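GphF Dehydratase 1 (Archangium violaceum, PDB 6MBH) probably removes water from a growing gephyronic acid polyketide chain, as a polyketide synthase dehydratase domain, here in a variant lacking the olefin-isomerising activity. Local coordinates at residues 71-76 against 131-136; 35-40 against 48-53; 21-26 against 96-101; 178-183 against 243-248. All blocks are in the same frame, centred on the assembly; numbering follows the deposited sequence. Where two conformers were deposited one is given.

Following the chain from the N terminus, segment 21-26 opens interaction 3. Interaction 2 then closes the shortest loop, bringing 35-40 against 48-53 at the start of helix 52-65, wholly within the span of interaction 3. Segment 71-76 begins interaction 1 before 96-101 completes interaction 3, so these two cross; interaction 1 closes only at 131-136. Interaction 4 follows in series, joining 178-183 to 243-248. Interactions 1 and 3 pair strands of the first half of a probable double hotdog fold, interaction 4 pairs strands of the second half, and interaction 2 lies nearest the centre of the folded chain; its centre lies 22 to 27 Å from the centres of the other three.

Interaction 1: 71-76 against 131-136; sequences ADTLIV and RQLSPD
Thr73 and Leu133 cross at about a right angle where strand 73-81 meets the end of strand 121-131, an antiparallel pairing in the first half of what is, by family, a double hotdog fold. Leu133 comes in with a methyl, CD1, lying 3.7 Å from Thr73 OG1 and near Thr73 CG2 as well. With OG1 opposite the carbonyl carbon (chi1 -65°), Thr73 turns its hydroxyl toward segment 131-136. Beyond this crossing Glu233 and Arg235 also touch both residues. Asp72 and Gln132 take a different attitude: they run side by side in the same direction, the carboxylate and amide planes 35° apart, and Asp72 OD1 rests 3.6 Å from Gln132 CB. Further along the strand, Ile75 reaches across with its terminal CD1 to Arg131 CB, 4.2 Å away, on the same side of the sheet as Thr73. Leu74 and Val76 face the other way, onto Leu59 of helix 52-65. The backbones hold these side chains in place through the hydrogen-bonded pair Thr73 and Arg131, with Thr73 N 2.8 Å from Arg131 O and Arg131 N 3.1 Å from Thr73 O. Past this pair the two segments diverge, and a water bridges them: it donates to Ala71 O, accepts from Leu133 N at 3.0 Å, and hydrogen-bonds Thr73 OG1 at 2.9 Å.

Interaction 2: 35-40 against 48-53; sequences PAYLGE and VVPGVT. Unlike the reference sequence in segment 48-53: Pro50 (reference Leu).
Leu38 pushes one methyl, CD2, into the angle between Val49 and Pro50, 4.0 Å from Val49 CG1 and 3.9 Å from Pro50 CD. All three residues are buried, and Val30 of strand 24-30 touches Leu38 as well. Pro50, an engineered residue that replaces a leucine, meets two neighbours with successive ring carbons: CD faces the leucine methyl, while CG lies 3.9 Å from Tyr37 CE1, in the plane of the tyrosine ring and at its edge. One face of that ring is overlain by Leu38 CG, offset toward the rim. Tyr37 CG sits between the backbone N and carbonyl carbon (chi1 80°), which swings the ring across to segment 48-53. The contact joins the short 3-10 turn at 36-39 to the start of helix 52-65, the long helix that the sheet of a hotdog fold wraps around; Pro200 of helix 200-214 also touches Tyr37. Outward from the apolar contacts runs a short relay of hydroxyls. Tyr37 OH donates to Thr53 OG1 at 2.8 Å, and Thr53 OG1 in turn donates to Pro50 O at 2.9 Å, in the carbonyl plane. A valine in place of Thr53 would probably leave the buried Tyr37 hydroxyl without this acceptor and take one donor from Pro50 O. The other donor to that carbonyl is the backbone of the same residue, Thr53 N, at 3.0 Å, closing the turn that leads into the helix.

Interaction 3: 21-26 against 96-101; sequences PGARCF and RLRSED
Phe26 lies alongside Leu97, both side chains pointing the same way, with ring atom CD1 4.0 Å from Leu97 CD2. The pair sits on neighbouring antiparallel strands, 24-30 and 93-100, in the first half of a probable double hotdog fold, on the face that meets helix 52-65: Leu65 touches Phe26 and Ala61 touches Leu97. Leu97 CG stands opposite its backbone N (chi1 179°), which extends the branch beside the ring. Ser99 and Arg24 share this face, and each finds its polar partner further off, Ser99 OG at Arg103 O and Arg24 NH1 at Leu65 O. The strands are joined by two hydrogen-bonded pairs, Arg24 with Ser99 and Phe26 with Leu97; Phe26 N reaches Leu97 O at 2.9 Å, an almost straight bond. On the other face Arg98 lays its CD methylene over the Arg96 guanidinium, 3.6 Å above the plane and offset toward the rim. Arg96 makes a salt bridge with Glu117 and a cation-pi contact with Trp120, while Arg98 is bridged to Glu105 and Asp18. The Arg98 guanidinium also reaches across to segment 21-26, where Arg98 NH2 comes within 3.5 Å of Ala23 CB.

Interaction 4: 178-183 against 243-248; sequences EAIGHV and RVHLRL
Glu178 meets Arg247 and His245 with its two carboxylate oxygens, one for each partner. OE2 forms a salt bridge with Arg247, meeting the edge of the guanidinium 2.7 Å from NH2 and 3.0 Å from NE; both hydrogen bonds are bent and weak, with the carboxylate and guanidinium planes 80° apart. OE1 accepts a hydrogen bond from His245 NE2 at 3.2 Å. It lies in the imidazole plane, yet the donor stands above the carboxylate plane, the two flat groups being 68° apart. An alanine at Glu178 would probably leave Arg247 without its counter-charge here and the His245 ring less restrained in rotation. A second flat pair forms at the far end of the same face, where Arg243 NH1 lies over the His182 ring, 3.8 Å from His182 CG, while His182 NE2 is hydrogen-bonded to Glu241. The apolar contacts divide between the two faces. Beside Glu178, Ile180 leans its CD1 against His245 CD2. On the reverse face Ala179 CB packs on Leu246 CG at 3.9 Å, and Leu213 of helix 200-214 touches both. Val183 CG2 and Val244 CG1 meet more loosely at 4.4 Å. Backbone bonds run both ways in the hydrogen-bonded pairs Ala179 with Leu246 and Gly181 with Val244; Gly181 N to Val244 O and Val244 N to Gly181 O both measure 2.8 Å. This antiparallel ladder, largely polar on the face of Glu178 and His245 and apolar on that against helix 200-214, is consistent with the second hotdog of a double hotdog dehydratase, whose sheet wraps a central helix.

Interaction 1: 71-76 against 131-136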
# COMPACT_ATOMS: atom_id res chain seq x y z
N ALA A 71 19.57 9.20 -3.06
CA ALA A 71 19.16 8.71 -4.39
C ALA A 71 19.06 7.18 -4.43
O ALA A 71 18.66 6.66 -5.45
CB ALA A 71 20.12 9.21 -5.43
N ASP A 72 19.44 6.49 -3.36
CA ASP A 72 19.38 5.02 -3.39
C ASP A 72 17.91 4.57 -3.46
O ASP A 72 17.09 5.21 -2.86
CB ASP A 72 19.93 4.39 -2.11
CG ASP A 72 21.43 4.42 -1.95
OD1 ASP A 72 22.13 4.86 -2.86
OD2 ASP A 72 21.87 4.00 -0.90
N THR A 73 17.67 3.45 -4.13
CA THR A 73 16.32 2.87 -4.25
C THR A 73 15.99 2.10 -2.97
O THR A 73 16.84 1.37 -2.52
CB THR A 73 16.26 1.95 -5.47
OG1 THR A 73 16.46 2.74 -6.64
CG2 THR A 73 14.95 1.22 -5.61
N LEU A 74 14.79 2.29 -2.42
CA LEU A 74 14.31 1.54 -1.26
C LEU A 74 13.60 0.27 -1.76
O LEU A 74 12.84 0.32 -2.72
CB LEU A 74 13.35 2.38 -0.42
CG LEU A 74 13.87 3.73 0.05
CD1 LEU A 74 12.75 4.46 0.80
CD2 LEU A 74 15.18 3.54 0.90
N ILE A 75 13.88 -0.88 -1.14
CA ILE A 75 13.38 -2.14 -1.66
C ILE A 75 12.68 -2.88 -0.53
O ILE A 75 13.19 -2.92 0.59
CB ILE A 75 14.53 -2.98 -2.24
CG1 ILE A 75 15.20 -2.26 -3.43
CG2 ILE A 75 14.02 -4.35 -2.62
CD1 ILE A 75 16.54 -2.76 -3.77
N VAL A 76 11.45 -3.36 -0.79
CA VAL A 76 10.77 -4.30 0.11
C VAL A 76 10.58 -5.57 -0.68
O VAL A 76 10.11 -5.52 -1.82
CB VAL A 76 9.42 -3.76 0.63
CG1 VAL A 76 8.81 -4.72 1.64
CG2 VAL A 76 9.64 -2.41 1.27
N ARG A 131 19.59 0.04 -2.66
CA ARG A 131 20.69 -0.14 -3.61
C ARG A 131 20.81 1.12 -4.45
O ARG A 131 19.84 1.79 -4.67
CB ARG A 131 20.47 -1.37 -4.50
CG ARG A 131 21.70 -2.30 -4.62
CD ARG A 131 21.91 -3.16 -3.35
NE ARG A 131 20.83 -4.13 -3.13
CZ ARG A 131 20.62 -4.80 -1.99
NH1 ARG A 131 21.41 -4.60 -0.93
NH2 ARG A 131 19.62 -5.67 -1.90
N GLN A 132 22.02 1.44 -4.88
CA GLN A 132 22.21 2.53 -5.83
C GLN A 132 22.01 1.92 -7.20
O GLN A 132 22.84 1.13 -7.66
CB GLN A 132 23.61 3.12 -5.68
CG GLN A 132 24.72 2.04 -5.49
CD GLN A 132 26.14 2.59 -5.21
OE1 GLN A 132 27.00 2.72 -6.14
NE2 GLN A 132 26.41 2.87 -3.94
N LEU A 133 20.92 2.26 -7.84
CA LEU A 133 20.60 1.68 -9.14
C LEU A 133 21.02 2.67 -10.21
O LEU A 133 21.40 3.80 -9.93
CB LEU A 133 19.10 1.30 -9.22
CG LEU A 133 18.60 0.19 -8.25
CD1 LEU A 133 17.18 -0.31 -8.54
CD2 LEU A 133 19.56 -0.99 -8.11
N SER A 134 21.02 2.19 -11.45
CA SER A 134 21.39 3.04 -12.58
C SER A 134 20.41 4.21 -12.71
O SER A 134 19.24 4.11 -12.31
CB SER A 134 21.45 2.21 -13.86
OG SER A 134 22.77 1.65 -14.01
N PRO A 135 20.87 5.36 -13.25
CA PRO A 135 20.00 6.55 -13.30
C PRO A 135 18.75 6.31 -14.13
O PRO A 135 18.78 5.60 -15.13
CB PRO A 135 20.89 7.62 -13.96
CG PRO A 135 22.05 6.83 -14.62
CD PRO A 135 22.23 5.62 -13.76
N ASP A 136 17.64 6.95 -13.71
CA ASP A 136 16.35 6.82 -14.40
C ASP A 136 16.13 7.99 -15.36
O ASP A 136 16.15 9.16 -14.95
CB ASP A 136 15.25 6.73 -13.36
CG ASP A 136 15.55 5.66 -12.32
OD1 ASP A 136 15.86 5.99 -11.16
OD2 ASP A 136 15.54 4.47 -12.69
O HOH W 1 18.79 4.26 -7.30

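Interaction 2: 35-40 against 48-53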
# COMPACT_ATOMS: atom_id res chain seq x y z
N PRO A 35 -3.35 8.77 10.89
CA PRO A 35 -3.66 9.52 9.65
C PRO A 35 -5.12 9.42 9.23
O PRO A 35 -5.70 8.37 9.35
CB PRO A 35 -2.75 8.84 8.59
CG PRO A 35 -1.62 8.30 9.39
CD PRO A 35 -2.25 7.80 10.69
N ALA A 36 -5.70 10.54 8.78
CA ALA A 36 -7.14 10.59 8.51
C ALA A 36 -7.58 9.59 7.44
O ALA A 36 -8.76 9.15 7.47
CB ALA A 36 -7.54 11.99 8.04
N TYR A 37 -6.67 9.20 6.50
CA TYR A 37 -7.10 8.25 5.46
C TYR A 37 -7.53 6.93 6.07
O TYR A 37 -8.30 6.20 5.44
CB TYR A 37 -6.02 8.01 4.34
CG TYR A 37 -4.94 7.02 4.73
CD1 TYR A 37 -5.07 5.68 4.46
CD2 TYR A 37 -3.78 7.46 5.39
CE1 TYR A 37 -4.06 4.77 4.81
CE2 TYR A 37 -2.79 6.59 5.75
CZ TYR A 37 -2.93 5.24 5.49
OH TYR A 37 -1.96 4.32 5.92
N LEU A 38 -7.06 6.62 7.29
CA LEU A 38 -7.43 5.36 7.91
C LEU A 38 -8.91 5.30 8.27
O LEU A 38 -9.43 4.21 8.48
CB LEU A 38 -6.58 5.12 9.15
CG LEU A 38 -5.09 4.87 8.87
CD1 LEU A 38 -4.41 4.79 10.27
CD2 LEU A 38 -4.85 3.55 8.08
N GLY A 39 -9.59 6.43 8.36
CA GLY A 39 -11.02 6.38 8.64
C GLY A 39 -11.91 6.23 7.41
O GLY A 39 -13.15 6.21 7.55
N GLU A 40 -11.29 6.04 6.23
CA GLU A 40 -12.06 6.06 4.98
C GLU A 40 -11.92 4.77 4.20
O GLU A 40 -12.16 4.75 3.00
CB GLU A 40 -11.64 7.28 4.13
CG GLU A 40 -12.11 8.57 4.86
CD GLU A 40 -12.59 9.71 3.98
OE1 GLU A 40 -12.67 9.59 2.71
OE2 GLU A 40 -12.89 10.76 4.60
N VAL A 48 -11.00 -0.93 8.48
CA VAL A 48 -9.91 -1.92 8.41
C VAL A 48 -8.68 -1.22 7.84
O VAL A 48 -8.81 -0.48 6.87
CB VAL A 48 -10.28 -3.13 7.53
CG1 VAL A 48 -9.06 -4.01 7.33
CG2 VAL A 48 -11.37 -3.96 8.18
N VAL A 49 -7.51 -1.43 8.45
CA VAL A 49 -6.30 -0.74 7.98
C VAL A 49 -5.87 -1.36 6.66
O VAL A 49 -5.73 -2.59 6.61
CB VAL A 49 -5.17 -0.86 9.00
CG1 VAL A 49 -3.87 -0.32 8.35
CG2 VAL A 49 -5.56 -0.14 10.30
N PRO A 50 -5.72 -0.59 5.59
CA PRO A 50 -5.37 -1.19 4.28
C PRO A 50 -3.92 -1.65 4.28
O PRO A 50 -3.07 -1.04 4.92
CB PRO A 50 -5.59 -0.06 3.27
CG PRO A 50 -5.54 1.19 4.05
CD PRO A 50 -5.91 0.85 5.53
N GLY A 51 -3.64 -2.73 3.54
CA GLY A 51 -2.30 -3.29 3.55
C GLY A 51 -1.22 -2.35 3.00
O GLY A 51 -0.06 -2.43 3.42
N VAL A 52 -1.60 -1.39 2.16
CA VAL A 52 -0.60 -0.38 1.72
C VAL A 52 0.06 0.34 2.92
O VAL A 52 1.19 0.82 2.81
CB VAL A 52 -1.22 0.66 0.75
CG1 VAL A 52 -1.52 0.00 -0.61
CG2 VAL A 52 -2.53 1.28 1.31
N THR A 53 -0.63 0.43 4.05
CA THR A 53 -0.05 0.99 5.28
C THR A 53 1.26 0.28 5.66
O THR A 53 2.29 0.91 5.96
CB THR A 53 -1.08 0.87 6.44
OG1 THR A 53 -2.30 1.54 6.07
CG2 THR A 53 -0.56 1.47 7.70
O HOH W 2 -8.64 2.24 7.26

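Interaction 3: 21-26 against 96-101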
# COMPACT_ATOMS: atom_id res chain seq x y z
N PRO A 21 18.94 -8.39 21.14
CA PRO A 21 20.14 -7.59 20.83
C PRO A 21 20.36 -7.26 19.35
O PRO A 21 20.69 -6.11 19.02
CB PRO A 21 21.27 -8.44 21.41
CG PRO A 21 20.63 -9.27 22.46
CD PRO A 21 19.25 -9.57 21.97
N GLY A 22 20.20 -8.21 18.44
CA GLY A 22 20.39 -7.71 17.07
C GLY A 22 19.29 -6.78 16.55
O GLY A 22 19.43 -6.22 15.45
N ALA A 23 18.21 -6.58 17.30
CA ALA A 23 16.98 -5.99 16.75
C ALA A 23 16.99 -4.46 16.79
O ALA A 23 17.66 -3.85 17.62
CB ALA A 23 15.75 -6.50 17.49
N ARG A 24 16.26 -3.86 15.84
CA ARG A 24 15.97 -2.43 15.84
C ARG A 24 14.47 -2.28 15.65
O ARG A 24 13.88 -2.97 14.83
CB ARG A 24 16.74 -1.69 14.73
CG ARG A 24 18.25 -1.60 15.10
CD ARG A 24 19.11 -0.90 14.06
NE ARG A 24 19.14 -1.65 12.82
CZ ARG A 24 19.56 -1.16 11.66
NH1 ARG A 24 20.01 0.10 11.60
NH2 ARG A 24 19.53 -1.93 10.57
N CYS A 25 13.87 -1.36 16.40
CA CYS A 25 12.41 -1.36 16.56
C CYS A 25 11.86 0.06 16.48
O CYS A 25 12.50 1.01 16.94
CB CYS A 25 12.03 -2.01 17.90
SG CYS A 25 10.25 -2.21 18.19
N PHE A 26 10.66 0.18 15.93
CA PHE A 26 9.89 1.42 15.92
C PHE A 26 8.53 1.09 16.55
O PHE A 26 8.04 -0.04 16.42
CB PHE A 26 9.62 1.96 14.49
CG PHE A 26 10.87 2.25 13.67
CD1 PHE A 26 11.50 1.24 12.94
CD2 PHE A 26 11.36 3.54 13.56
CE1 PHE A 26 12.65 1.52 12.16
CE2 PHE A 26 12.52 3.82 12.80
CZ PHE A 26 13.13 2.81 12.08
N ARG A 96 3.83 -1.67 15.58
CA ARG A 96 5.25 -1.85 15.89
C ARG A 96 5.94 -2.52 14.71
O ARG A 96 5.41 -3.49 14.23
CB ARG A 96 5.37 -2.78 17.10
CG ARG A 96 6.79 -3.01 17.58
CD ARG A 96 6.77 -4.00 18.72
NE ARG A 96 6.39 -5.30 18.23
CZ ARG A 96 6.18 -6.35 19.01
NH1 ARG A 96 6.19 -6.21 20.32
NH2 ARG A 96 5.97 -7.52 18.48
N LEU A 97 7.06 -1.96 14.27
CA LEU A 97 7.85 -2.65 13.26
C LEU A 97 9.16 -3.02 13.92
O LEU A 97 9.84 -2.16 14.51
CB LEU A 97 8.10 -1.75 12.02
CG LEU A 97 8.95 -2.38 10.89
CD1 LEU A 97 8.52 -1.82 9.54
CD2 LEU A 97 10.43 -2.13 11.10
N ARG A 98 9.51 -4.31 13.86
CA ARG A 98 10.77 -4.83 14.37
C ARG A 98 11.60 -5.34 13.20
O ARG A 98 11.05 -5.95 12.28
CB ARG A 98 10.54 -5.99 15.32
CG ARG A 98 9.88 -5.62 16.62
CD ARG A 98 9.81 -6.82 17.54
NE ARG A 98 11.09 -7.21 18.11
CZ ARG A 98 11.82 -8.23 17.67
NH1 ARG A 98 11.40 -8.94 16.64
NH2 ARG A 98 12.97 -8.55 18.27
N SER A 99 12.91 -5.11 13.24
CA SER A 99 13.81 -5.54 12.17
C SER A 99 14.99 -6.30 12.73
O SER A 99 15.66 -5.85 13.68
CB SER A 99 14.32 -4.35 11.38
OG SER A 99 15.13 -4.79 10.30
N GLU A 100 15.27 -7.45 12.14
CA GLU A 100 16.47 -8.17 12.50
C GLU A 100 17.18 -8.57 11.22
O GLU A 100 16.57 -9.19 10.34
CB GLU A 100 16.16 -9.38 13.39
CG GLU A 100 17.41 -9.94 14.07
CD GLU A 100 17.11 -10.72 15.36
OE1 GLU A 100 18.05 -11.37 15.88
OE2 GLU A 100 15.96 -10.68 15.85
N ASP A 101 18.44 -8.18 11.09
CA ASP A 101 19.19 -8.46 9.87
C ASP A 101 18.39 -7.81 8.74
O ASP A 101 18.03 -6.64 8.86
CB ASP A 101 19.45 -9.96 9.78
CG ASP A 101 20.32 -10.44 10.94
OD1 ASP A 101 21.33 -9.76 11.21
OD2 ASP A 101 19.97 -11.44 11.63

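Interaction 4: 178-183 against 243-248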
# COMPACT_ATOMS: atom_id res chain seq x y z
N GLU A 178 -3.90 -4.71 -19.87
CA GLU A 178 -2.94 -3.66 -19.52
C GLU A 178 -3.69 -2.34 -19.43
O GLU A 178 -4.70 -2.15 -20.10
CB GLU A 178 -1.83 -3.51 -20.58
CG GLU A 178 -0.82 -4.58 -20.48
CD GLU A 178 0.35 -4.36 -21.45
OE1 GLU A 178 0.68 -3.18 -21.81
OE2 GLU A 178 0.92 -5.41 -21.84
N ALA A 179 -3.16 -1.41 -18.65
CA ALA A 179 -3.82 -0.11 -18.52
C ALA A 179 -2.82 0.94 -18.09
O ALA A 179 -1.75 0.64 -17.53
CB ALA A 179 -4.98 -0.17 -17.50
N ILE A 180 -3.18 2.19 -18.34
CA ILE A 180 -2.46 3.33 -17.80
C ILE A 180 -3.44 4.20 -17.04
O ILE A 180 -4.48 4.60 -17.59
CB ILE A 180 -1.81 4.17 -18.91
CG1 ILE A 180 -0.90 3.34 -19.81
CG2 ILE A 180 -1.06 5.32 -18.24
CD1 ILE A 180 0.50 3.41 -19.43
N GLY A 181 -3.12 4.51 -15.79
CA GLY A 181 -3.94 5.36 -14.94
C GLY A 181 -3.20 6.66 -14.62
O GLY A 181 -1.97 6.75 -14.75
N HIS A 182 -3.96 7.70 -14.29
CA HIS A 182 -3.40 8.96 -13.81
C HIS A 182 -3.97 9.13 -12.40
O HIS A 182 -5.19 9.05 -12.24
CB HIS A 182 -3.88 10.10 -14.70
CG HIS A 182 -3.44 11.45 -14.22
ND1 HIS A 182 -4.05 12.62 -14.63
CD2 HIS A 182 -2.43 11.82 -13.41
CE1 HIS A 182 -3.46 13.65 -14.03
NE2 HIS A 182 -2.45 13.19 -13.32
N VAL A 183 -3.11 9.18 -11.40
CA VAL A 183 -3.48 9.23 -10.00
C VAL A 183 -2.96 10.55 -9.43
O VAL A 183 -1.80 10.90 -9.67
CB VAL A 183 -2.88 8.02 -9.27
CG1 VAL A 183 -2.92 8.27 -7.77
CG2 VAL A 183 -3.70 6.75 -9.66
N ARG A 243 1.62 8.77 -13.11
CA ARG A 243 0.94 7.97 -14.11
C ARG A 243 1.43 6.54 -13.93
O ARG A 243 2.61 6.32 -13.71
CB ARG A 243 1.22 8.46 -15.55
CG ARG A 243 0.54 9.81 -15.82
CD ARG A 243 0.57 10.21 -17.34
NE ARG A 243 0.32 11.65 -17.49
CZ ARG A 243 -0.89 12.18 -17.68
NH1 ARG A 243 -1.96 11.41 -17.74
NH2 ARG A 243 -1.02 13.50 -17.80
N VAL A 244 0.49 5.59 -13.90
CA VAL A 244 0.83 4.22 -13.54
C VAL A 244 0.51 3.28 -14.69
O VAL A 244 -0.57 3.36 -15.30
CB VAL A 244 0.09 3.79 -12.24
CG1 VAL A 244 -1.41 4.03 -12.33
CG2 VAL A 244 0.37 2.32 -11.92
N HIS A 245 1.43 2.40 -15.00
CA HIS A 245 1.24 1.37 -16.01
C HIS A 245 1.02 0.08 -15.26
O HIS A 245 1.80 -0.26 -14.35
CB HIS A 245 2.49 1.22 -16.91
CG HIS A 245 2.33 0.16 -17.95
ND1 HIS A 245 3.39 -0.59 -18.42
CD2 HIS A 245 1.25 -0.22 -18.68
CE1 HIS A 245 2.95 -1.42 -19.36
NE2 HIS A 245 1.65 -1.22 -19.53
N LEU A 246 -0.05 -0.63 -15.57
CA LEU A 246 -0.31 -1.85 -14.81
C LEU A 246 -0.65 -3.00 -15.75
O LEU A 246 -1.15 -2.75 -16.78
CB LEU A 246 -1.46 -1.62 -13.84
CG LEU A 246 -2.70 -0.99 -14.44
CD1 LEU A 246 -3.95 -1.59 -13.86
CD2 LEU A 246 -2.68 0.51 -14.26
N ARG A 247 -0.40 -4.21 -15.29
CA ARG A 247 -0.70 -5.38 -16.11
C ARG A 247 -1.28 -6.46 -15.21
O ARG A 247 -0.64 -6.86 -14.21
CB ARG A 247 0.55 -5.89 -16.84
CG ARG A 247 0.30 -7.13 -17.64
CD ARG A 247 1.58 -7.62 -18.25
NE ARG A 247 1.98 -6.77 -19.38
CZ ARG A 247 2.94 -5.84 -19.37
NH1 ARG A 247 3.64 -5.58 -18.26
NH2 ARG A 247 3.19 -5.15 -20.47
N LEU A 248 -2.50 -6.89 -15.53
CA LEU A 248 -3.14 -7.97 -14.79
C LEU A 248 -2.75 -9.30 -15.42
O LEU A 248 -2.80 -9.45 -16.65
CB LEU A 248 -4.67 -7.81 -14.79
CG LEU A 248 -5.54 -8.84 -14.07
CD1 LEU A 248 -5.36 -8.62 -12.55
CD2 LEU A 248 -6.96 -8.57 -14.49